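Local coordinates for protein bacterial regulatory proteins, TetR family (Nitrosomonas europaea, PDB 3NI7) that probably binds DNA through a helix-turn-helix motif, as a transcriptional regulator of the TetR family, at residues Asp56-Phe59 / Asp60-Asp63; Val129-Val132 / Arg133-Gln137; Gln104-Met107 / Ser108-Glu111; Leu37-Ser40 / Leu41-Arg45. All blocks are in the same frame, centred on the assembly; numbering follows the deposited sequence.

Each of the four contacts is local, made between residues a turn or so apart. Contact 1 is the most central, on helix 51-69, and three of its residues are buried. Contact 2 is also partly buried, near the end of helix 115-135. Contacts 2 and 3 both pack on helix 51-69. Contacts 3 and 4 lie at the surface, where helix meets loop: contact 3 ends helix 99-108 and contact 4 starts helix 41-47. Only contacts 1 and 3 touch. The chemistry follows the place. Contact 1 mixes aromatic rings with charges paired to other helices. Contact 2 has a CH-pi contact, contact 3 a lysine chain on isoleucine, and contact 4 a serine N-cap.

Contact 1: residues Asp56-Phe59 / Asp60-Asp63; sequences DAWF and DRAD
Trp58 and Arg61 meet one turn apart on the same helix. The ring carbon CZ3 of Trp58 lies 4.2 Å from NH1 of Arg61. The indole and guanidinium planes are 51° apart, and the two groups meet aslant. Both chains leave the backbone the same way: CG is anti to the N in Trp58 (chi1 -172°) and in Arg61, and a bend at chi3 sets the guanidinium beside the ring. The backbone beneath is helical. Asp60 N donates to Asp56 O at 2.8 Å. Arg61 N donates in the same way to Ala57 O, and Asp63 N to Phe59 O.

The polar ends are fixed from outside. Arg61 NH1 forms a salt bridge with Asp14, and Trp58 NE1 donates to Thr102. Arg124 forms salt bridges with Asp60 and Asp63, and Trp91 NE1 also bonds Asp63 OD1, which probably favours the charged carboxylates.

In TetR-family proteins such a helix joins the DNA-binding domain to the regulatory domain. Here Trp58 touches Val13 and Val17 of helix 7-22, and Phe59 and Ala62 rest on Trp91 of helix 80-96. On helix 99-108, Trp58 reaches Met105 and Phe59 reaches Ile106.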
loop_
_atom_site.group_PDB
_atom_site.type_symbol
_atom_site.label_atom_id
_atom_site.label_comp_id
_atom_site.label_asym_id
_atom_site.label_seq_id
_atom_site.Cartn_x
_atom_site.Cartn_y
_atom_site.Cartn_z
ATOM N N ASP A 56 6.773 13.921 10.661
ATOM C CA ASP A 56 5.609 13.987 11.529
ATOM C C ASP A 56 4.850 15.297 11.379
ATOM O O ASP A 56 3.652 15.260 11.025
ATOM C CB ASP A 56 5.985 13.790 12.994
ATOM C CG ASP A 56 5.637 12.421 13.475
ATOM O OD1 ASP A 56 4.834 11.775 12.748
ATOM O OD2 ASP A 56 6.135 11.988 14.565
ATOM N N ALA A 57 5.541 16.430 11.634
ATOM C CA ALA A 57 4.880 17.747 11.547
ATOM C C ALA A 57 4.209 18.000 10.161
ATOM O O ALA A 57 3.128 18.619 10.066
ATOM C CB ALA A 57 5.804 18.798 11.854
ATOM N N TRP A 58 4.830 17.483 9.107
ATOM C CA TRP A 58 4.303 17.664 7.772
ATOM C C TRP A 58 2.944 16.939 7.621
ATOM O O TRP A 58 1.956 17.485 7.090
ATOM C CB TRP A 58 5.294 17.097 6.744
ATOM C CG TRP A 58 4.953 17.391 5.331
ATOM C CD1 TRP A 58 4.751 16.499 4.350
ATOM C CD2 TRP A 58 4.793 18.680 4.744
ATOM N NE1 TRP A 58 4.484 17.145 3.165
ATOM C CE2 TRP A 58 4.495 18.488 3.398
ATOM C CE3 TRP A 58 4.891 19.984 5.236
ATOM C CZ2 TRP A 58 4.275 19.523 2.545
ATOM C CZ3 TRP A 58 4.674 21.017 4.393
ATOM C CH2 TRP A 58 4.363 20.790 3.060
ATOM N N PHE A 59 2.929 15.688 8.064
ATOM C CA PHE A 59 1.725 14.894 7.992
ATOM C C PHE A 59 0.694 15.366 9.013
ATOM O O PHE A 59 -0.481 15.258 8.784
ATOM C CB PHE A 59 2.068 13.428 8.138
ATOM C CG PHE A 59 2.694 12.860 6.909
ATOM C CD1 PHE A 59 4.045 12.857 6.722
ATOM C CD2 PHE A 59 1.929 12.347 5.925
ATOM C CE1 PHE A 59 4.622 12.330 5.551
ATOM C CE2 PHE A 59 2.507 11.838 4.765
ATOM C CZ PHE A 59 3.867 11.841 4.600
ATOM N N ASP A 60 1.110 15.961 10.112
ATOM C CA ASP A 60 0.124 16.545 11.008
ATOM C C ASP A 60 -0.479 17.778 10.413
ATOM O O ASP A 60 -1.622 18.131 10.705
ATOM C CB ASP A 60 0.731 16.858 12.344
ATOM C CG ASP A 60 0.710 15.675 13.237
ATOM O OD1 ASP A 60 -0.234 14.823 13.044
ATOM O OD2 ASP A 60 1.595 15.573 14.119
ATOM N N ARG A 61 0.286 18.462 9.584
ATOM C CA ARG A 61 -0.256 19.666 9.003
ATOM C C ARG A 61 -1.441 19.293 8.101
ATOM O O ARG A 61 -2.496 19.940 8.146
ATOM C CB ARG A 61 0.818 20.454 8.252
ATOM C CG ARG A 61 0.277 21.738 7.719
ATOM C CD ARG A 61 1.328 22.528 7.099
ATOM N NE ARG A 61 2.222 23.009 8.104
ATOM C CZ ARG A 61 3.200 23.862 7.866
ATOM N NH1 ARG A 61 3.392 24.310 6.627
ATOM N NH2 ARG A 61 4.013 24.242 8.884
ATOM N N ALA A 62 -1.270 18.246 7.291
ATOM C CA ALA A 62 -2.374 17.706 6.458
ATOM C C ALA A 62 -3.571 17.304 7.337
ATOM O O ALA A 62 -4.664 17.866 7.223
ATOM C CB ALA A 62 -1.890 16.515 5.680
ATOM N N ASP A 63 -3.311 16.501 8.349
ATOM C CA ASP A 63 -4.394 16.002 9.164
ATOM C C ASP A 63 -5.204 17.176 9.702
ATOM O O ASP A 63 -6.419 17.058 9.860
ATOM C CB ASP A 63 -3.854 15.160 10.321
ATOM C CG ASP A 63 -3.186 13.883 9.851
ATOM O OD1 ASP A 63 -3.240 13.595 8.637
ATOM O OD2 ASP A 63 -2.605 13.169 10.694
#

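Contact 2: residues Val129-Val132 / Arg133-Gln137; sequences VQWV and REAAQ
Trp131 and Ala135 form an i to i+4 pair on the last turns of helix 115-135, part of the all-helical TetR-type fold. The hydrogen bonds are those of the helix backbone. Ala135 N donates to Trp131 O at 2.8 Å. Arg133 N donates likewise to Val129 O, and Glu134 N to Gln130 O. The last, from Ala136 N to Val132 O, is weak, and Ala136 is where the chain leaves helical angles.

The polar side chains look outward to other partners. Arg133 runs extended from CG to NE, and its NH2 donates to Leu147 O. Gln130 NE2 bonds Glu149 and makes a weak bond to Ser150 of the second subunit, so this turn lies near the dimer interface.

Apolar packing joins three helices. Trp131 touches Met66 and Leu67 of helix 51-69, and Trp131, Val132 and Ala135 all touch Leu87 of helix 80-96.

The aromatic contact is a CH-pi interaction. CG of Trp131 is anti to its backbone N (chi1 -178°), which brings the indole alongside the next turn. Ala135 CB then sits over one face, 4.0 Å from the centroid of the Trp131 six-membered ring and 13° off its normal.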
loop_
_atom_site.group_PDB
_atom_site.type_symbol
_atom_site.label_atom_id
_atom_site.label_comp_id
_atom_site.label_asym_id
_atom_site.label_seq_id
_atom_site.Cartn_x
_atom_site.Cartn_y
_atom_site.Cartn_z
ATOM N N VAL A 129 -7.389 6.425 8.834
ATOM C CA VAL A 129 -8.448 5.710 8.200
ATOM C C VAL A 129 -9.657 5.647 9.093
ATOM O O VAL A 129 -10.791 5.753 8.611
ATOM C CB VAL A 129 -7.980 4.290 7.796
ATOM C CG1 VAL A 129 -9.173 3.284 7.637
ATOM C CG2 VAL A 129 -7.142 4.391 6.498
ATOM N N GLN A 130 -9.458 5.429 10.382
ATOM C CA GLN A 130 -10.625 5.214 11.246
ATOM C C GLN A 130 -11.276 6.528 11.573
ATOM O O GLN A 130 -12.484 6.607 11.792
ATOM C CB GLN A 130 -10.227 4.490 12.486
ATOM C CG GLN A 130 -9.833 3.075 12.172
ATOM C CD GLN A 130 -9.271 2.380 13.335
ATOM O OE1 GLN A 130 -9.057 2.990 14.384
ATOM N NE2 GLN A 130 -9.033 1.083 13.183
ATOM N N TRP A 131 -10.445 7.561 11.531
ATOM C CA TRP A 131 -10.843 8.920 11.782
ATOM C C TRP A 131 -11.669 9.419 10.607
ATOM O O TRP A 131 -12.667 10.104 10.796
ATOM C CB TRP A 131 -9.590 9.815 11.946
ATOM C CG TRP A 131 -9.966 11.194 12.254
ATOM C CD1 TRP A 131 -10.140 11.701 13.463
ATOM C CD2 TRP A 131 -10.319 12.229 11.336
ATOM N NE1 TRP A 131 -10.566 12.990 13.391
ATOM C CE2 TRP A 131 -10.693 13.331 12.077
ATOM C CE3 TRP A 131 -10.368 12.320 9.955
ATOM C CZ2 TRP A 131 -11.076 14.527 11.497
ATOM C CZ3 TRP A 131 -10.750 13.516 9.382
ATOM C CH2 TRP A 131 -11.104 14.594 10.156
ATOM N N VAL A 132 -11.239 9.125 9.396
ATOM C CA VAL A 132 -11.994 9.630 8.258
ATOM C C VAL A 132 -13.393 8.963 8.238
ATOM O O VAL A 132 -14.418 9.606 7.972
ATOM C CB VAL A 132 -11.288 9.359 6.884
ATOM C CG1 VAL A 132 -12.080 9.976 5.808
ATOM C CG2 VAL A 132 -9.915 9.918 6.858
ATOM N N ARG A 133 -13.385 7.670 8.546
ATOM C CA ARG A 133 -14.574 6.820 8.470
ATOM C C ARG A 133 -15.618 7.377 9.464
ATOM O O ARG A 133 -16.785 7.649 9.099
ATOM C CB ARG A 133 -14.148 5.373 8.765
ATOM C CG ARG A 133 -15.137 4.255 8.437
ATOM C CD ARG A 133 -14.704 2.880 9.156
ATOM N NE ARG A 133 -15.283 1.667 8.546
ATOM C CZ ARG A 133 -15.586 0.547 9.195
ATOM N NH1 ARG A 133 -15.316 0.405 10.515
ATOM N NH2 ARG A 133 -16.129 -0.464 8.511
ATOM N N GLU A 134 -15.167 7.605 10.690
ATOM C CA GLU A 134 -16.032 8.176 11.712
ATOM C C GLU A 134 -16.431 9.599 11.351
ATOM O O GLU A 134 -17.556 10.018 11.646
ATOM C CB GLU A 134 -15.323 8.210 13.079
ATOM C CG GLU A 134 -15.685 7.132 14.031
ATOM C CD GLU A 134 -15.809 7.662 15.428
ATOM O OE1 GLU A 134 -16.929 7.927 15.920
ATOM O OE2 GLU A 134 -14.766 7.834 16.050
ATOM N N ALA A 135 -15.494 10.336 10.741
ATOM C CA ALA A 135 -15.679 11.758 10.413
ATOM C C ALA A 135 -16.815 11.963 9.435
ATOM O O ALA A 135 -17.416 13.035 9.406
ATOM C CB ALA A 135 -14.445 12.306 9.822
ATOM N N ALA A 136 -17.111 10.918 8.659
ATOM C CA ALA A 136 -18.220 10.887 7.752
ATOM C C ALA A 136 -19.655 10.671 8.329
ATOM O O ALA A 136 -20.573 10.567 7.529
ATOM C CB ALA A 136 -17.928 9.914 6.670
ATOM N N GLN A 137 -19.872 10.631 9.660
ATOM C CA GLN A 137 -21.245 10.642 10.245
ATOM C C GLN A 137 -21.691 11.854 11.173
ATOM O O GLN A 137 -20.841 12.650 11.635
ATOM C CB GLN A 137 -21.441 9.305 10.943
#

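Contact 3: residues Gln104-Met107 / Ser108-Glu111; sequences QMIM and SKLE
Lys109 sits at the centre of an inverse gamma turn, yet its side chain reaches across the last turn of the helix to Ile106. CE of Lys109 lies 3.6 Å from CD1 of Ile106. The ammonium is a little farther off, with Lys109 NZ 4.2 Å from the same CD1. The touch is therefore methylene on methyl, and the charged atom lies just beyond it. Beyond CG the Lys109 chain is extended, which carries CE out to this methyl. Ile106 meets it with its longer branch: CG1 stands beside the backbone N (chi1 -67°) and ends in CD1. The two side chains lie at a slant to each other. Lower down, CG of Lys109 passes 3.3 Å from the carbonyl O of Met105.

Replacing Lys109 with an alanine would probably leave Ile106 CD1 without the methylene packed against it.

The backbone bonds are few as the helix ends. Lys109 N donates weakly to Ile106 O at 3.1 Å. A bond from Ser108 N to Gln104 O is doubtful, because the position of that nitrogen is less sure. Past Lys109, Leu110 N makes a weak bond to Ser108 O at 2.9 Å.

Ile106 also touches Phe161 of helix 149-164. Met105, a selenomethionine here, packs on Ile55, which the Lys109 side chain touches as well. Beyond the turn, Leu110 and Glu111 pack on Arg165 and Phe162 of the second subunit. The chain thus passes from the end of helix 99-108 to the subunit interface through an inverse gamma turn.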
loop_
_atom_site.group_PDB
_atom_site.type_symbol
_atom_site.label_atom_id
_atom_site.label_comp_id
_atom_site.label_asym_id
_atom_site.label_seq_id
_atom_site.Cartn_x
_atom_site.Cartn_y
_atom_site.Cartn_z
ATOM N N GLN A 104 9.537 11.869 -1.499
ATOM C CA GLN A 104 10.875 11.545 -1.044
ATOM C C GLN A 104 10.860 11.114 0.418
ATOM O O GLN A 104 11.493 10.124 0.790
ATOM C CB GLN A 104 11.796 12.735 -1.273
ATOM C CG GLN A 104 12.147 12.898 -2.760
ATOM C CD GLN A 104 13.042 14.122 -3.054
ATOM O OE1 GLN A 104 12.846 15.199 -2.487
ATOM N NE2 GLN A 104 14.029 13.945 -3.936
HETATM N N MSE A 105 10.097 11.832 1.231
HETATM C CA MSE A 105 9.939 11.474 2.637
HETATM C C MSE A 105 9.503 10.020 2.859
HETATM O O MSE A 105 9.993 9.348 3.795
HETATM C CB MSE A 105 8.894 12.369 3.307
HETATM C CG MSE A 105 9.355 13.791 3.570
HETATM SE SE MSE A 105 7.915 14.977 4.236
HETATM C CE MSE A 105 9.068 16.429 4.887
ATOM N N ILE A 106 8.588 9.558 1.998
ATOM C CA ILE A 106 8.005 8.241 2.113
ATOM C C ILE A 106 8.966 7.203 1.536
ATOM O O ILE A 106 9.269 6.214 2.198
ATOM C CB ILE A 106 6.625 8.158 1.434
ATOM C CG1 ILE A 106 5.609 9.029 2.180
ATOM C CG2 ILE A 106 6.126 6.746 1.404
ATOM C CD1 ILE A 106 5.550 8.772 3.677
HETATM N N MSE A 107 9.475 7.424 0.325
HETATM C CA MSE A 107 10.488 6.506 -0.230
HETATM C C MSE A 107 11.584 6.311 0.791
HETATM O O MSE A 107 12.104 5.219 0.936
HETATM C CB MSE A 107 11.119 7.009 -1.546
HETATM C CG MSE A 107 10.180 7.073 -2.767
HETATM SE SE MSE A 107 8.755 5.645 -2.624
HETATM C CE MSE A 107 7.867 5.657 -4.443
ATOM N N SER A 108 11.825 7.372 1.541
ATOM C CA SER A 108 12.901 7.447 2.491
ATOM C C SER A 108 12.859 6.338 3.501
ATOM O O SER A 108 13.856 5.692 3.741
ATOM C CB SER A 108 12.749 8.741 3.251
ATOM O OG SER A 108 13.802 8.850 4.186
ATOM N N LYS A 109 11.720 6.163 4.134
ATOM C CA LYS A 109 11.590 5.126 5.111
ATOM C C LYS A 109 11.249 3.863 4.391
ATOM O O LYS A 109 10.140 3.392 4.488
ATOM C CB LYS A 109 10.449 5.453 6.038
ATOM C CG LYS A 109 9.800 6.753 5.745
ATOM C CD LYS A 109 8.856 7.067 6.860
ATOM C CE LYS A 109 7.737 7.964 6.441
ATOM N NZ LYS A 109 6.862 8.268 7.593
ATOM N N LEU A 110 12.190 3.299 3.658
ATOM C CA LEU A 110 11.871 2.103 2.898
ATOM C C LEU A 110 12.917 1.000 3.026
ATOM O O LEU A 110 14.070 1.251 3.339
ATOM C CB LEU A 110 11.574 2.470 1.438
ATOM C CG LEU A 110 12.190 1.676 0.290
ATOM C CD1 LEU A 110 12.651 2.622 -0.798
ATOM C CD2 LEU A 110 13.351 0.843 0.773
ATOM N N GLU A 111 12.501 -0.235 2.794
ATOM C CA GLU A 111 13.393 -1.355 2.951
ATOM C C GLU A 111 13.827 -1.254 4.373
ATOM O O GLU A 111 14.982 -1.446 4.689
ATOM C CB GLU A 111 14.598 -1.223 2.046
#

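Contact 4: residues Leu37-Ser40 / Leu41-Arg45; sequences LAVS and LDEIR
Val39 faces Glu43 and Ile44 in the turn of the predicted helix-turn-helix motif, just where helix 41-47 starts. It crosses both side chains at about a right angle and spreads its two methyls between them. CG1 is anti to the carbonyl carbon (chi1 -60°), which puts CG2 between the backbone N and the carbonyl carbon, where it meets CD1 of Ile44 at 3.5 Å. CB and CG1 are met by the Glu43 carboxylate, with OE1 3.5 Å from Val39 CB. Glu43 runs extended beyond CG, and the whole chain reaches back past Ser40 to the valine.

With an alanine at Glu43 the carboxylate would be gone, and Val39 CB and CG1 would probably lose their packing partner on that side.

Leu37 adds a looser touch, its CD1 4.4 Å from CD1 of Ile44. Ile44 is buried and also packs on Ala34 and Ile12, which ties the turn to helices 30-36 and 7-22. Leu41 packs on Leu30 and Tyr31 of the same helix 30-36. At the start of the turn, Ala38 has a positive phi and ends helix 30-36 in a Schellman motif. In TetR-family proteins the second helix of such a motif is the one that reads DNA, which is consistent with helix 41-47 here.

Ser40 is the N-cap of that helix. Its carbonyl O accepts two backbone donors: Ile44 N lies in the carbonyl plane at 3.2 Å, while Glu43 N comes from above that plane. Glu43 N is gripped a second time by the side chain, with Ser40 OG 3.1 Å from it and an N-H...O angle of 135°.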
loop_
_atom_site.group_PDB
_atom_site.type_symbol
_atom_site.label_atom_id
_atom_site.label_comp_id
_atom_site.label_asym_id
_atom_site.label_seq_id
_atom_site.Cartn_x
_atom_site.Cartn_y
_atom_site.Cartn_z
ATOM N N LEU A 37 17.020 30.170 8.124
ATOM C CA LEU A 37 16.141 31.038 8.862
ATOM C C LEU A 37 16.861 32.119 9.588
ATOM O O LEU A 37 16.201 32.893 10.321
ATOM C CB LEU A 37 15.428 30.222 9.892
ATOM C CG LEU A 37 14.128 29.656 9.405
ATOM C CD1 LEU A 37 13.905 28.369 10.121
ATOM C CD2 LEU A 37 13.068 30.714 9.699
ATOM N N ALA A 38 18.205 32.134 9.452
ATOM C CA ALA A 38 19.089 33.047 10.179
ATOM C C ALA A 38 18.899 32.876 11.694
ATOM O O ALA A 38 18.819 33.870 12.415
ATOM C CB ALA A 38 18.832 34.489 9.765
ATOM N N VAL A 39 18.820 31.631 12.174
ATOM C CA VAL A 39 18.870 31.345 13.630
ATOM C C VAL A 39 19.869 30.229 13.943
ATOM O O VAL A 39 20.403 29.586 13.026
ATOM C CB VAL A 39 17.510 30.907 14.186
ATOM C CG1 VAL A 39 16.474 31.988 13.962
ATOM C CG2 VAL A 39 17.089 29.556 13.577
ATOM N N SER A 40 20.112 30.001 15.239
ATOM C CA SER A 40 21.096 29.008 15.697
ATOM C C SER A 40 20.532 27.600 15.722
ATOM O O SER A 40 19.392 27.393 16.111
ATOM C CB SER A 40 21.463 29.321 17.109
ATOM O OG SER A 40 20.273 29.244 17.840
ATOM N N LEU A 41 21.357 26.620 15.387
ATOM C CA LEU A 41 20.954 25.230 15.471
ATOM C C LEU A 41 20.378 24.905 16.862
ATOM O O LEU A 41 19.483 24.109 17.028
ATOM C CB LEU A 41 22.145 24.351 15.150
ATOM C CG LEU A 41 21.896 22.866 14.952
ATOM C CD1 LEU A 41 20.630 22.563 14.117
ATOM C CD2 LEU A 41 23.125 22.225 14.310
ATOM N N ASP A 42 20.880 25.554 17.886
ATOM C CA ASP A 42 20.323 25.341 19.227
ATOM C C ASP A 42 18.846 25.742 19.253
ATOM O O ASP A 42 18.058 25.178 20.010
ATOM C CB ASP A 42 21.114 26.113 20.285
ATOM C CG ASP A 42 22.486 25.497 20.537
ATOM O OD1 ASP A 42 23.239 25.886 21.526
ATOM O OD2 ASP A 42 22.787 24.578 19.735
ATOM N N GLU A 43 18.486 26.735 18.454
ATOM C CA GLU A 43 17.116 27.192 18.425
ATOM C C GLU A 43 16.234 26.192 17.701
ATOM O O GLU A 43 15.129 25.899 18.121
ATOM C CB GLU A 43 16.994 28.546 17.748
ATOM C CG GLU A 43 16.712 29.704 18.710
ATOM C CD GLU A 43 16.553 31.068 17.971
ATOM O OE1 GLU A 43 17.584 31.691 17.552
ATOM O OE2 GLU A 43 15.372 31.493 17.815
ATOM N N ILE A 44 16.720 25.672 16.598
ATOM C CA ILE A 44 15.949 24.677 15.860
ATOM C C ILE A 44 15.685 23.426 16.694
ATOM O O ILE A 44 14.582 22.880 16.683
ATOM C CB ILE A 44 16.666 24.248 14.588
ATOM C CG1 ILE A 44 16.797 25.432 13.637
ATOM C CG2 ILE A 44 15.885 23.172 13.905
ATOM C CD1 ILE A 44 15.587 26.360 13.662
ATOM N N ARG A 45 16.686 22.995 17.452
ATOM C CA ARG A 45 16.584 21.735 18.110
ATOM C C ARG A 45 15.650 21.821 19.307
ATOM O O ARG A 45 15.213 20.793 19.785
ATOM C CB ARG A 45 17.961 21.191 18.457
ATOM C CG ARG A 45 18.739 20.670 17.259
ATOM C CD ARG A 45 20.017 19.892 17.604
ATOM N NE ARG A 45 19.813 18.839 18.618
ATOM C CZ ARG A 45 19.687 17.528 18.382
ATOM N NH1 ARG A 45 19.740 17.038 17.138
ATOM N NH2 ARG A 45 19.474 16.687 19.402
#